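Local coordinates for uncharacterized protein (Candida albicans, PDB 5K04) that probably serves as the non-catalytic auxiliary subunit of the NatB N-terminal acetyltransferase, binding the catalytic subunit NAT3, at residues F241-W254 and K271-E285. Numbering follows the deposited sequence.
Sequences FKEKFDDFDTWKLW and KLTLPTRNISLLKIE. Unlike the reference sequence in segment 271-285: L274 (reference Ser).
With CG of F248 anti to its backbone N (chi1 -167°) and CG of N278 anti to its carbonyl carbon, the two side chains meet where helices 248-254 and 277-285 begin, and the phenyl ring enters as a knob into the hole formed by N278, L281, L282 and E285. The helices run roughly parallel, 37° apart with axes 10.1 Å from each other, as neighbours in the TPR-like helical repeat fold of this auxiliary subunit. The F248 ring turns its edge to the second helix: CE1 lies 3.5 Å from N278 O, while CB of L281 approaches obliquely and OE1 of E285 stands near CZ at the rim. Y318 hydrogen-bonds that same OE1.

Beside this knob, W251 fills the middle of the interface. CG1 of I279 lies over one face of the indole, 3.9 Å from CZ2, whereas CD2 of L282 reaches CE3 obliquely at 3.6 Å and CD2 of L272 touches CZ3. W254 continues the apolar layer against L272 and the aliphatic part of K271, whose carbonyl O meets the edge of the F241 ring in its plane.

The polar end centres on D246. Its OD1 accepts weak bonds from N278 ND2 (3.3 Å) and from W251 NE1, the latter in the plane of the indole, so one carboxylate oxygen ties the loop to both helices. The carboxylate and amide planes are 76° apart; the amide of N278 has its stronger partner in T2 of the NAT3 chain, so this corner also faces the catalytic subunit. T276, the N-cap of helix 277-285, accepts from I279 N through OG1, and a water 2.7 Å from that OG1 donates to D246 OD1.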
loop_
_atom_site.group_PDB
_atom_site.type_symbol
_atom_site.label_atom_id
_atom_site.label_comp_id
_atom_site.label_asym_id
_atom_site.label_seq_id
_atom_site.Cartn_x
_atom_site.Cartn_y
_atom_site.Cartn_z
ATOM N N PHE A 241 -7.856 -26.211 25.125
ATOM C CA PHE A 241 -8.086 -26.514 26.533
ATOM C C PHE A 241 -6.806 -26.752 27.327
ATOM O O PHE A 241 -6.865 -26.777 28.561
ATOM C CB PHE A 241 -9.011 -27.739 26.667
ATOM C CG PHE A 241 -10.423 -27.493 26.185
ATOM C CD1 PHE A 241 -10.745 -27.627 24.841
ATOM C CD2 PHE A 241 -11.417 -27.118 27.071
ATOM C CE1 PHE A 241 -12.028 -27.395 24.391
ATOM C CE2 PHE A 241 -12.711 -26.890 26.629
ATOM C CZ PHE A 241 -13.013 -27.023 25.283
ATOM N N LYS A 242 -5.658 -26.915 26.663
ATOM C CA LYS A 242 -4.396 -27.163 27.352
ATOM C C LYS A 242 -3.266 -26.198 26.996
ATOM O O LYS A 242 -2.287 -26.134 27.750
ATOM C CB LYS A 242 -3.917 -28.601 27.093
ATOM C CG LYS A 242 -4.832 -29.668 27.675
ATOM C CD LYS A 242 -4.264 -31.074 27.505
ATOM C CE LYS A 242 -5.233 -32.127 28.037
ATOM N NZ LYS A 242 -4.713 -33.526 27.887
ATOM N N GLU A 243 -3.359 -25.447 25.897
ATOM C CA GLU A 243 -2.281 -24.557 25.470
ATOM C C GLU A 243 -2.741 -23.103 25.358
ATOM O O GLU A 243 -2.063 -22.282 24.724
ATOM C CB GLU A 243 -1.688 -25.064 24.152
ATOM C CG GLU A 243 -1.023 -26.451 24.335
ATOM C CD GLU A 243 -0.357 -26.998 23.074
ATOM O OE1 GLU A 243 0.098 -28.160 23.120
ATOM O OE2 GLU A 243 -0.286 -26.285 22.048
ATOM N N LYS A 244 -3.875 -22.783 25.984
ATOM C CA LYS A 244 -4.467 -21.438 26.078
ATOM C C LYS A 244 -4.267 -20.631 24.797
ATOM O O LYS A 244 -3.754 -19.508 24.789
ATOM C CB LYS A 244 -3.926 -20.660 27.293
ATOM C CG LYS A 244 -2.447 -20.775 27.619
ATOM C CD LYS A 244 -2.276 -20.644 29.124
ATOM C CE LYS A 244 -0.819 -20.608 29.539
ATOM N NZ LYS A 244 -0.687 -20.402 31.014
ATOM N N PHE A 245 -4.720 -21.227 23.703
ATOM C CA PHE A 245 -4.666 -20.545 22.425
ATOM C C PHE A 245 -5.841 -19.574 22.272
ATOM O O PHE A 245 -5.634 -18.388 21.990
ATOM C CB PHE A 245 -4.607 -21.580 21.301
ATOM C CG PHE A 245 -4.260 -20.994 19.977
ATOM C CD1 PHE A 245 -3.619 -19.770 19.900
ATOM C CD2 PHE A 245 -4.615 -21.644 18.804
ATOM C CE1 PHE A 245 -3.319 -19.206 18.683
ATOM C CE2 PHE A 245 -4.317 -21.094 17.585
ATOM C CZ PHE A 245 -3.670 -19.864 17.523
ATOM N N ASP A 246 -7.067 -20.040 22.511
ATOM C CA ASP A 246 -8.286 -19.198 22.490
ATOM C C ASP A 246 -8.454 -18.500 21.140
ATOM O O ASP A 246 -8.426 -17.272 21.029
ATOM C CB ASP A 246 -8.312 -18.172 23.621
ATOM C CG ASP A 246 -9.651 -17.403 23.683
ATOM O OD1 ASP A 246 -10.642 -17.847 23.067
ATOM O OD2 ASP A 246 -9.711 -16.341 24.338
ATOM N N ASP A 247 -8.658 -19.325 20.117
ATOM C CA ASP A 247 -8.598 -18.924 18.716
ATOM C C ASP A 247 -9.909 -19.305 18.038
ATOM O O ASP A 247 -10.254 -20.492 17.969
ATOM C CB ASP A 247 -7.405 -19.608 18.052
ATOM C CG ASP A 247 -7.124 -19.089 16.685
ATOM O OD1 ASP A 247 -6.663 -17.932 16.570
ATOM O OD2 ASP A 247 -7.326 -19.869 15.731
ATOM N N PHE A 248 -10.642 -18.302 17.542
ATOM C CA PHE A 248 -11.993 -18.560 17.049
ATOM C C PHE A 248 -11.992 -19.577 15.908
ATOM O O PHE A 248 -12.785 -20.522 15.913
ATOM C CB PHE A 248 -12.661 -17.263 16.607
ATOM C CG PHE A 248 -14.142 -17.400 16.384
ATOM C CD1 PHE A 248 -14.976 -17.783 17.427
ATOM C CD2 PHE A 248 -14.704 -17.148 15.146
ATOM C CE1 PHE A 248 -16.348 -17.909 17.236
ATOM C CE2 PHE A 248 -16.083 -17.272 14.947
ATOM C CZ PHE A 248 -16.902 -17.656 15.989
ATOM N N ASP A 249 -11.110 -19.394 14.921
ATOM C CA ASP A 249 -11.020 -20.349 13.821
ATOM C C ASP A 249 -10.761 -21.762 14.337
ATOM O O ASP A 249 -11.322 -22.736 13.822
ATOM C CB ASP A 249 -9.922 -19.916 12.848
ATOM C CG ASP A 249 -10.290 -18.667 12.059
ATOM O OD1 ASP A 249 -11.408 -18.146 12.242
ATOM O OD2 ASP A 249 -9.460 -18.210 11.244
ATOM N N THR A 250 -9.939 -21.888 15.382
ATOM C CA THR A 250 -9.659 -23.195 15.964
ATOM C C THR A 250 -10.859 -23.734 16.742
ATOM O O THR A 250 -11.075 -24.955 16.778
ATOM C CB THR A 250 -8.419 -23.109 16.863
ATOM O OG1 THR A 250 -7.334 -22.524 16.124
ATOM C CG2 THR A 250 -8.008 -24.508 17.355
ATOM N N TRP A 251 -11.659 -22.846 17.346
ATOM C CA TRP A 251 -12.882 -23.278 18.020
ATOM C C TRP A 251 -13.879 -23.842 17.021
ATOM O O TRP A 251 -14.525 -24.865 17.283
ATOM C CB TRP A 251 -13.525 -22.118 18.784
ATOM C CG TRP A 251 -12.952 -21.797 20.161
ATOM C CD1 TRP A 251 -12.256 -20.670 20.521
ATOM C CD2 TRP A 251 -13.068 -22.587 21.356
ATOM N NE1 TRP A 251 -11.929 -20.717 21.855
ATOM C CE2 TRP A 251 -12.410 -21.886 22.387
ATOM C CE3 TRP A 251 -13.647 -23.824 21.647
ATOM C CZ2 TRP A 251 -12.326 -22.379 23.688
ATOM C CZ3 TRP A 251 -13.561 -24.310 22.934
ATOM C CH2 TRP A 251 -12.905 -23.588 23.940
ATOM N N LYS A 252 -14.015 -23.186 15.870
ATOM C CA LYS A 252 -14.977 -23.636 14.871
ATOM C C LYS A 252 -14.604 -25.010 14.335
ATOM O O LYS A 252 -15.471 -25.881 14.183
ATOM C CB LYS A 252 -15.068 -22.617 13.738
ATOM C CG LYS A 252 -15.691 -21.285 14.162
ATOM C CD LYS A 252 -15.352 -20.144 13.185
ATOM C CE LYS A 252 -16.055 -20.301 11.850
ATOM N NZ LYS A 252 -15.678 -19.212 10.918
ATOM N N LEU A 253 -13.316 -25.224 14.052
ATOM C CA LEU A 253 -12.860 -26.550 13.646
ATOM C C LEU A 253 -13.135 -27.585 14.733
ATOM O O LEU A 253 -13.480 -28.731 14.430
ATOM C CB LEU A 253 -11.370 -26.503 13.303
ATOM C CG LEU A 253 -10.955 -25.686 12.066
ATOM C CD1 LEU A 253 -9.463 -25.852 11.799
ATOM C CD2 LEU A 253 -11.718 -26.061 10.816
ATOM N N TRP A 254 -13.043 -27.178 16.004
ATOM C CA TRP A 254 -13.259 -28.110 17.109
ATOM C C TRP A 254 -14.708 -28.582 17.187
ATOM O O TRP A 254 -14.958 -29.761 17.466
ATOM C CB TRP A 254 -12.839 -27.465 18.428
ATOM C CG TRP A 254 -13.043 -28.336 19.628
ATOM C CD1 TRP A 254 -12.247 -29.376 20.045
ATOM C CD2 TRP A 254 -14.098 -28.230 20.591
ATOM N NE1 TRP A 254 -12.761 -29.932 21.199
ATOM C CE2 TRP A 254 -13.895 -29.244 21.550
ATOM C CE3 TRP A 254 -15.203 -27.382 20.727
ATOM C CZ2 TRP A 254 -14.745 -29.422 22.629
ATOM C CZ3 TRP A 254 -16.058 -27.573 21.790
ATOM C CH2 TRP A 254 -15.821 -28.579 22.733
ATOM N N LYS A 271 -18.437 -28.282 27.674
ATOM C CA LYS A 271 -17.070 -27.775 27.749
ATOM C C LYS A 271 -16.977 -26.269 27.508
ATOM O O LYS A 271 -15.878 -25.711 27.587
ATOM C CB LYS A 271 -16.169 -28.519 26.753
ATOM C CG LYS A 271 -15.774 -29.928 27.198
ATOM C CD LYS A 271 -14.573 -30.446 26.412
ATOM C CE LYS A 271 -13.889 -31.614 27.114
ATOM N NZ LYS A 271 -14.803 -32.786 27.304
ATOM N N LEU A 272 -18.098 -25.602 27.241
ATOM C CA LEU A 272 -18.103 -24.172 26.941
ATOM C C LEU A 272 -18.593 -23.394 28.164
ATOM O O LEU A 272 -19.693 -22.847 28.196
ATOM C CB LEU A 272 -18.963 -23.903 25.708
ATOM C CG LEU A 272 -18.506 -24.628 24.436
ATOM C CD1 LEU A 272 -19.431 -24.342 23.269
ATOM C CD2 LEU A 272 -17.079 -24.244 24.073
ATOM N N THR A 273 -17.727 -23.343 29.178
ATOM C CA THR A 273 -18.097 -22.855 30.507
ATOM C C THR A 273 -17.707 -21.403 30.763
ATOM O O THR A 273 -18.363 -20.731 31.565
ATOM C CB THR A 273 -17.456 -23.737 31.592
ATOM O OG1 THR A 273 -16.115 -23.292 31.843
ATOM C CG2 THR A 273 -17.406 -25.189 31.141
ATOM N N LEU A 274 -16.653 -20.902 30.099
ATOM C CA LEU A 274 -16.104 -19.563 30.283
ATOM C C LEU A 274 -16.862 -18.554 29.431
ATOM O O LEU A 274 -17.026 -18.773 28.226
ATOM C CB LEU A 274 -14.635 -19.539 29.907
ATOM C CG LEU A 274 -13.759 -20.406 30.798
ATOM C CD1 LEU A 274 -12.436 -20.688 30.109
ATOM C CD2 LEU A 274 -13.552 -19.705 32.136
ATOM N N PRO A 275 -17.321 -17.446 30.006
ATOM C CA PRO A 275 -18.102 -16.478 29.219
ATOM C C PRO A 275 -17.252 -15.572 28.335
ATOM O O PRO A 275 -17.530 -14.373 28.232
ATOM C CB PRO A 275 -18.851 -15.674 30.293
ATOM C CG PRO A 275 -18.017 -15.805 31.527
ATOM C CD PRO A 275 -17.319 -17.137 31.448
ATOM N N THR A 276 -16.235 -16.132 27.677
ATOM C CA THR A 276 -15.382 -15.332 26.812
ATOM C C THR A 276 -16.138 -14.915 25.551
ATOM O O THR A 276 -17.188 -15.470 25.206
ATOM C CB THR A 276 -14.101 -16.085 26.428
ATOM O OG1 THR A 276 -14.388 -17.127 25.483
ATOM C CG2 THR A 276 -13.431 -16.678 27.667
ATOM N N ARG A 277 -15.599 -13.888 24.888
ATOM C CA ARG A 277 -16.159 -13.429 23.622
ATOM C C ARG A 277 -16.235 -14.569 22.613
ATOM O O ARG A 277 -17.302 -14.851 22.056
ATOM C CB ARG A 277 -15.322 -12.271 23.074
ATOM C CG ARG A 277 -15.646 -11.849 21.634
ATOM C CD ARG A 277 -15.320 -10.366 21.388
ATOM N NE ARG A 277 -15.432 -10.024 19.970
ATOM C CZ ARG A 277 -14.452 -10.177 19.077
ATOM N NH1 ARG A 277 -13.282 -10.663 19.458
ATOM N NH2 ARG A 277 -14.640 -9.857 17.801
ATOM N N ASN A 278 -15.107 -15.242 22.378
ATOM C CA ASN A 278 -15.064 -16.268 21.340
ATOM C C ASN A 278 -16.026 -17.414 21.636
ATOM O O ASN A 278 -16.638 -17.970 20.719
ATOM C CB ASN A 278 -13.644 -16.794 21.189
ATOM C CG ASN A 278 -12.776 -15.900 20.304
ATOM O OD1 ASN A 278 -13.277 -15.020 19.596
ATOM N ND2 ASN A 278 -11.469 -16.140 20.334
ATOM N N ILE A 279 -16.166 -17.782 22.911
ATOM C CA ILE A 279 -17.075 -18.867 23.262
ATOM C C ILE A 279 -18.524 -18.403 23.147
ATOM O O ILE A 279 -19.412 -19.184 22.783
ATOM C CB ILE A 279 -16.753 -19.391 24.674
ATOM C CG1 ILE A 279 -15.428 -20.142 24.673
ATOM C CG2 ILE A 279 -17.895 -20.260 25.236
ATOM C CD1 ILE A 279 -15.006 -20.574 26.070
ATOM N N SER A 280 -18.782 -17.121 23.421
ATOM C CA SER A 280 -20.137 -16.601 23.300
ATOM C C SER A 280 -20.595 -16.609 21.852
ATOM O O SER A 280 -21.730 -16.990 21.555
ATOM C CB SER A 280 -20.200 -15.198 23.891
ATOM O OG SER A 280 -19.992 -15.258 25.288
ATOM N N LEU A 281 -19.706 -16.224 20.935
ATOM C CA LEU A 281 -20.019 -16.316 19.513
ATOM C C LEU A 281 -20.076 -17.767 19.064
ATOM O O LEU A 281 -20.892 -18.125 18.206
ATOM C CB LEU A 281 -18.984 -15.548 18.686
ATOM C CG LEU A 281 -19.052 -14.023 18.762
ATOM C CD1 LEU A 281 -17.961 -13.382 17.930
ATOM C CD2 LEU A 281 -20.412 -13.511 18.324
ATOM N N LEU A 282 -19.215 -18.614 19.633
ATOM C CA LEU A 282 -19.177 -20.012 19.217
ATOM C C LEU A 282 -20.504 -20.699 19.485
ATOM O O LEU A 282 -20.937 -21.549 18.700
ATOM C CB LEU A 282 -18.056 -20.748 19.940
ATOM C CG LEU A 282 -17.790 -22.160 19.425
ATOM C CD1 LEU A 282 -17.217 -22.092 18.014
ATOM C CD2 LEU A 282 -16.843 -22.895 20.367
ATOM N N LYS A 283 -21.166 -20.331 20.593
ATOM C CA LYS A 283 -22.459 -20.917 20.940
ATOM C C LYS A 283 -23.490 -20.658 19.852
ATOM O O LYS A 283 -24.344 -21.514 19.586
ATOM C CB LYS A 283 -22.934 -20.367 22.282
ATOM C CG LYS A 283 -22.232 -21.002 23.462
ATOM C CD LYS A 283 -22.782 -20.510 24.783
ATOM C CE LYS A 283 -22.108 -21.213 25.966
ATOM N NZ LYS A 283 -22.494 -22.657 26.128
ATOM N N ILE A 284 -23.397 -19.497 19.195
ATOM C CA ILE A 284 -24.194 -19.238 18.000
ATOM C C ILE A 284 -23.783 -20.179 16.882
ATOM O O ILE A 284 -24.628 -20.780 16.206
ATOM C CB ILE A 284 -24.048 -17.772 17.559
ATOM C CG1 ILE A 284 -24.265 -16.835 18.751
ATOM C CG2 ILE A 284 -25.041 -17.481 16.447
ATOM C CD1 ILE A 284 -24.060 -15.377 18.430
ATOM N N GLU A 285 -22.475 -20.298 16.656
ATOM C CA GLU A 285 -21.969 -21.194 15.621
ATOM C C GLU A 285 -22.335 -22.646 15.921
ATOM O O GLU A 285 -22.511 -23.450 14.999
ATOM C CB GLU A 285 -20.454 -21.027 15.499
ATOM C CG GLU A 285 -19.912 -21.182 14.077
ATOM C CD GLU A 285 -20.016 -19.920 13.245
ATOM O OE1 GLU A 285 -19.787 -18.819 13.794
ATOM O OE2 GLU A 285 -20.321 -20.035 12.036
HETATM O O HOH W 1 -12.324 -18.800 24.897
HETATM O O HOH W 2 -17.808 -17.256 11.619
#